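Local coordinates for CIR protein (Plasmodium chabaudi chabaudi, PDB 6ZYV) that is of unknown function but belongs to the Plasmodium-interspersed repeat (PIR) variant antigen family and probably sits in a membrane of the infected red blood cell, at residues Ile64-Val68 against Asn123-Val128; Phe70-Cys74 against Tyr87-Ala91. The protein carries 5 engineered substitutions. All coordinates share one frame; numbering follows the deposited sequence.

Contact 1. Residues Ile64-Val68 against Asn123-Val128. Engineered in segment 123-128: Ala125 (natural residue Thr).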
loop_
_atom_site.group_PDB
_atom_site.type_symbol
_atom_site.label_atom_id
_atom_site.label_comp_id
_atom_site.label_asym_id
_atom_site.label_seq_id
_atom_site.Cartn_x
_atom_site.Cartn_y
_atom_site.Cartn_z
ATOM N N ILE A 64 -0.990 6.333 -9.749
ATOM C CA ILE A 64 0.015 6.172 -10.801
ATOM C C ILE A 64 1.382 6.615 -10.288
ATOM O O ILE A 64 2.367 5.902 -10.482
ATOM C CB ILE A 64 -0.404 6.914 -12.076
ATOM C CG1 ILE A 64 -1.661 6.254 -12.657
ATOM C CG2 ILE A 64 0.726 6.969 -13.103
ATOM C CD1 ILE A 64 -2.350 7.124 -13.656
ATOM N N TRP A 65 1.431 7.720 -9.528
ATOM C CA TRP A 65 2.669 8.156 -8.897
ATOM C C TRP A 65 3.247 7.037 -7.984
ATOM O O TRP A 65 4.429 6.751 -8.078
ATOM C CB TRP A 65 2.446 9.457 -8.107
ATOM C CG TRP A 65 3.697 9.995 -7.479
ATOM C CD1 TRP A 65 4.608 10.840 -8.045
ATOM C CD2 TRP A 65 4.176 9.708 -6.163
ATOM N NE1 TRP A 65 5.629 11.094 -7.157
ATOM C CE2 TRP A 65 5.400 10.387 -6.002
ATOM C CE3 TRP A 65 3.700 8.924 -5.112
ATOM C CZ2 TRP A 65 6.122 10.346 -4.812
ATOM C CZ3 TRP A 65 4.440 8.846 -3.955
ATOM C CH2 TRP A 65 5.619 9.577 -3.800
ATOM N N LEU A 66 2.391 6.354 -7.185
ATOM C CA LEU A 66 2.778 5.241 -6.326
ATOM C C LEU A 66 3.397 4.130 -7.105
ATOM O O LEU A 66 4.456 3.675 -6.726
ATOM C CB LEU A 66 1.580 4.633 -5.553
ATOM C CG LEU A 66 1.292 5.098 -4.134
ATOM C CD1 LEU A 66 0.335 4.099 -3.441
ATOM C CD2 LEU A 66 2.598 5.336 -3.330
ATOM N N LEU A 67 2.709 3.638 -8.152
ATOM C CA LEU A 67 3.210 2.565 -8.998
ATOM C C LEU A 67 4.530 2.930 -9.640
ATOM O O LEU A 67 5.412 2.085 -9.708
ATOM C CB LEU A 67 2.201 2.203 -10.101
ATOM C CG LEU A 67 1.013 1.351 -9.707
ATOM C CD1 LEU A 67 0.147 1.060 -10.951
ATOM C CD2 LEU A 67 1.473 0.036 -9.061
ATOM N N VAL A 68 4.676 4.179 -10.106
ATOM C CA VAL A 68 5.923 4.628 -10.712
ATOM C C VAL A 68 7.066 4.581 -9.663
ATOM O O VAL A 68 8.132 4.028 -9.932
ATOM C CB VAL A 68 5.761 6.014 -11.367
ATOM C CG1 VAL A 68 7.115 6.637 -11.699
ATOM C CG2 VAL A 68 4.903 5.917 -12.630
ATOM N N ASN A 123 -1.648 8.830 -18.486
ATOM C CA ASN A 123 -0.374 8.640 -17.809
ATOM C C ASN A 123 -0.132 7.241 -17.275
ATOM O O ASN A 123 1.001 6.894 -16.943
ATOM C CB ASN A 123 -0.266 9.666 -16.705
ATOM C CG ASN A 123 -0.198 11.048 -17.292
ATOM O OD1 ASN A 123 0.790 11.415 -17.896
ATOM N ND2 ASN A 123 -1.249 11.831 -17.170
ATOM N N TYR A 124 -1.200 6.435 -17.176
ATOM C CA TYR A 124 -1.114 5.076 -16.703
ATOM C C TYR A 124 -0.416 4.200 -17.763
ATOM O O TYR A 124 0.532 3.489 -17.437
ATOM C CB TYR A 124 -2.530 4.558 -16.387
ATOM C CG TYR A 124 -2.556 3.140 -15.879
ATOM C CD1 TYR A 124 -1.977 2.808 -14.664
ATOM C CD2 TYR A 124 -3.186 2.137 -16.597
ATOM C CE1 TYR A 124 -2.016 1.511 -14.178
ATOM C CE2 TYR A 124 -3.238 0.833 -16.119
ATOM C CZ TYR A 124 -2.642 0.522 -14.914
ATOM O OH TYR A 124 -2.660 -0.763 -14.430
ATOM N N ALA A 125 -0.849 4.282 -19.028
ATOM C CA ALA A 125 -0.220 3.501 -20.096
ATOM C C ALA A 125 1.219 3.983 -20.446
ATOM O O ALA A 125 2.083 3.149 -20.748
ATOM C CB ALA A 125 -1.093 3.516 -21.341
ATOM N N SER A 126 1.486 5.300 -20.353
ATOM C CA SER A 126 2.804 5.815 -20.724
ATOM C C SER A 126 3.869 5.796 -19.616
ATOM O O SER A 126 5.057 5.729 -19.940
ATOM C CB SER A 126 2.699 7.213 -21.333
ATOM O OG SER A 126 1.836 8.083 -20.620
ATOM N N HIS A 127 3.481 5.866 -18.338
ATOM C CA HIS A 127 4.463 5.910 -17.256
ATOM C C HIS A 127 4.552 4.611 -16.462
ATOM O O HIS A 127 5.648 4.270 -15.991
ATOM C CB HIS A 127 4.238 7.137 -16.369
ATOM C CG HIS A 127 4.489 8.393 -17.149
ATOM N ND1 HIS A 127 5.634 8.505 -17.927
ATOM C CD2 HIS A 127 3.772 9.528 -17.278
ATOM C CE1 HIS A 127 5.554 9.672 -18.530
ATOM N NE2 HIS A 127 4.503 10.360 -18.121
ATOM N N VAL A 128 3.452 3.857 -16.368
ATOM C CA VAL A 128 3.517 2.554 -15.706
ATOM C C VAL A 128 3.922 1.542 -16.774
ATOM O O VAL A 128 3.132 1.259 -17.672
ATOM C CB VAL A 128 2.229 2.148 -14.973
ATOM C CG1 VAL A 128 2.458 0.842 -14.238
ATOM C CG2 VAL A 128 1.789 3.242 -13.997
#
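Ile64 pushes its branched side chain into the angle between Tyr124 and Val128. Ile64, Val128 and Leu67 bury the most surface here, and Tyr124 is the aromatic partner of the isoleucine and the leucine. The two short helical segments run almost parallel, their N-to-C directions 11° apart. Each branch of Ile64 has its own task. CD1 lies 3.8 Å from CB of Tyr124; with CG1 anti to the carbonyl carbon (chi1 of -66°), CG2 is the branch that stands anti to the backbone N, 4.0 Å from CG2 of Val128. One helical turn on, Leu67 extends CD1 into the plane of the Tyr124 ring, meeting its edge at CE1 (3.9 Å), and the same methyl packs 4.0 Å from CG1 of Val128. Val128, the first residue after the helix to leave helical geometry, fits here because its two methyls can serve two partners at once. Tyr124 holds its ring anti to the backbone N (chi1 of -180°), which presents the CD1-CE1 edge to both aliphatic neighbours, and its hydroxyl is hydrogen-bonded to Tyr114. At the margin, CG2 of Val68 rests 4.0 Å from CB of His127, whose ring meets that of Tyr41. The contact thus sets aliphatic branches against one another and against an aromatic edge, with only van der Waals and hydrophobic forces between the segments; specificity here probably rests on the fit of shapes, while the tyrosine's polar end is satisfied outside it.

Contact 2. Residues Phe70-Cys74 against Tyr87-Ala91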
loop_
_atom_site.group_PDB
_atom_site.type_symbol
_atom_site.label_atom_id
_atom_site.label_comp_id
_atom_site.label_asym_id
_atom_site.label_seq_id
_atom_site.Cartn_x
_atom_site.Cartn_y
_atom_site.Cartn_z
ATOM N N PHE A 70 7.171 2.754 -6.819
ATOM C CA PHE A 70 7.431 1.381 -6.404
ATOM C C PHE A 70 8.318 0.675 -7.434
ATOM O O PHE A 70 9.206 -0.079 -7.051
ATOM C CB PHE A 70 6.125 0.573 -6.218
ATOM C CG PHE A 70 5.229 0.969 -5.064
ATOM C CD1 PHE A 70 5.665 1.861 -4.096
ATOM C CD2 PHE A 70 3.931 0.478 -4.972
ATOM C CE1 PHE A 70 4.828 2.243 -3.059
ATOM C CE2 PHE A 70 3.109 0.826 -3.908
ATOM C CZ PHE A 70 3.554 1.704 -2.960
ATOM N N GLU A 71 8.076 0.896 -8.738
ATOM C CA GLU A 71 8.899 0.280 -9.783
ATOM C C GLU A 71 10.388 0.744 -9.651
ATOM O O GLU A 71 11.296 -0.022 -9.959
ATOM C CB GLU A 71 8.334 0.633 -11.172
ATOM C CG GLU A 71 9.087 0.013 -12.336
ATOM C CD GLU A 71 8.729 0.526 -13.724
ATOM O OE1 GLU A 71 8.315 1.701 -13.859
ATOM O OE2 GLU A 71 8.889 -0.252 -14.689
ATOM N N HIS A 72 10.636 1.960 -9.136
ATOM C CA HIS A 72 12.006 2.455 -8.935
ATOM C C HIS A 72 12.791 1.627 -7.922
ATOM O O HIS A 72 14.018 1.701 -7.912
ATOM C CB HIS A 72 12.009 3.903 -8.441
ATOM C CG HIS A 72 11.442 4.887 -9.400
ATOM N ND1 HIS A 72 11.635 4.761 -10.762
ATOM C CD2 HIS A 72 10.752 6.026 -9.155
ATOM C CE1 HIS A 72 11.052 5.819 -11.300
ATOM N NE2 HIS A 72 10.492 6.595 -10.369
ATOM N N ILE A 73 12.090 0.882 -7.033
ATOM C CA ILE A 73 12.726 0.013 -6.053
ATOM C C ILE A 73 13.448 -1.144 -6.766
ATOM O O ILE A 73 14.511 -1.576 -6.318
ATOM C CB ILE A 73 11.715 -0.478 -4.980
ATOM C CG1 ILE A 73 10.935 0.709 -4.357
ATOM C CG2 ILE A 73 12.448 -1.272 -3.880
ATOM C CD1 ILE A 73 9.750 0.275 -3.415
ATOM N N CYS A 74 12.927 -1.599 -7.901
ATOM C CA CYS A 74 13.560 -2.634 -8.705
ATOM C C CYS A 74 14.848 -2.097 -9.330
ATOM O O CYS A 74 14.939 -0.889 -9.634
ATOM C CB CYS A 74 12.598 -3.125 -9.784
ATOM S SG CYS A 74 10.994 -3.678 -9.151
ATOM N N TYR A 87 4.132 -5.120 -5.793
ATOM C CA TYR A 87 3.899 -3.687 -5.861
ATOM C C TYR A 87 2.497 -3.353 -6.273
ATOM O O TYR A 87 1.928 -2.400 -5.733
ATOM C CB TYR A 87 4.954 -2.982 -6.743
ATOM C CG TYR A 87 6.322 -3.094 -6.107
ATOM C CD1 TYR A 87 6.491 -2.889 -4.744
ATOM C CD2 TYR A 87 7.434 -3.469 -6.850
ATOM C CE1 TYR A 87 7.725 -3.080 -4.132
ATOM C CE2 TYR A 87 8.676 -3.659 -6.248
ATOM C CZ TYR A 87 8.815 -3.455 -4.889
ATOM O OH TYR A 87 10.032 -3.601 -4.285
ATOM N N ALA A 88 1.905 -4.145 -7.177
ATOM C CA ALA A 88 0.501 -3.923 -7.554
ATOM C C ALA A 88 -0.404 -4.151 -6.328
ATOM O O ALA A 88 -1.333 -3.389 -6.093
ATOM C CB ALA A 88 0.095 -4.859 -8.679
ATOM N N GLY A 89 -0.068 -5.146 -5.522
ATOM C CA GLY A 89 -0.798 -5.450 -4.310
ATOM C C GLY A 89 -0.749 -4.345 -3.283
ATOM O O GLY A 89 -1.781 -4.063 -2.674
ATOM N N TYR A 90 0.431 -3.698 -3.079
ATOM C CA TYR A 90 0.554 -2.582 -2.127
ATOM C C TYR A 90 -0.249 -1.388 -2.581
ATOM O O TYR A 90 -0.932 -0.785 -1.759
ATOM C CB TYR A 90 2.010 -2.128 -1.949
ATOM C CG TYR A 90 2.902 -3.120 -1.262
ATOM C CD1 TYR A 90 2.505 -3.741 -0.092
ATOM C CD2 TYR A 90 4.186 -3.368 -1.729
ATOM C CE1 TYR A 90 3.335 -4.636 0.556
ATOM C CE2 TYR A 90 5.017 -4.268 -1.101
ATOM C CZ TYR A 90 4.588 -4.904 0.040
ATOM O OH TYR A 90 5.497 -5.731 0.632
ATOM N N ALA A 91 -0.167 -1.041 -3.871
ATOM C CA ALA A 91 -0.848 0.107 -4.456
ATOM C C ALA A 91 -2.356 -0.093 -4.439
ATOM O O ALA A 91 -3.090 0.830 -4.111
ATOM C CB ALA A 91 -0.357 0.333 -5.887
#
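A helical hairpin closes here: the last part of helix 55-71 and the type I beta turn from Glu71 to Cys74 pack on the early turns of helix 81-101. Tyr87 has the largest area buried in the contact. Its ring lies beside that of Phe70 with the planes inclined at 42° and the centroids 5.8 Å apart, an oblique pairing in which CB of Phe70 comes to 3.7 Å from CG of Tyr87. The carbonyl O of Phe70 sits over one face of the tyrosine ring, displaced toward its rim, while accepting the backbone N-H of Ile73. At the far end of the ring, CG2 of Ile73 touches the Tyr87 OH at 3.4 Å. The sulfur of Cys74 meets the ring edge, SG standing 3.7 Å from CE2 of Tyr87, a Cys sulfur-aromatic contact. A long, flat tyrosine suits this place because one side chain can reach Phe70 and also Ile73 and Cys74 of the turn. Phe70 leans the other way: with CG anti to its own carbonyl carbon (chi1 of -68°), its ring edge meets the helix backbone, CD2 lying 3.6 Å from Tyr87 O and CE2 3.8 Å from Ala91 N. CE2 also packs on CB of Tyr90 (3.7 Å) and CB of Ala91 (4.0 Å); a small alanine is consistent with this close approach. Cys74 also forms a disulfide with Cys79, within the link between the two helices. Helix 8-20 lies against Phe70, Ile73 and Tyr90, whereas Ala88 turns to helix 134-149, so that the hairpin packs against both.

From the N terminus, the chain passes through helix 55-71, which supplies the first segment of both contacts. Contact 2 closes first, a short loop of 12 residues before helix 81-101 returns to the end of the preceding helix. Contact 1 closes later, when helix 122-127 comes back to residues 64-68; its 54-residue loop encloses both 70-74 and 87-91, so contact 2 is nested inside contact 1. Their centres are 11 Å apart, and they meet through Leu67, whose CD2 lies 3.7 Å from CB of Ala91. Helix 55-71 thereby joins helices 81-101 and 122-127.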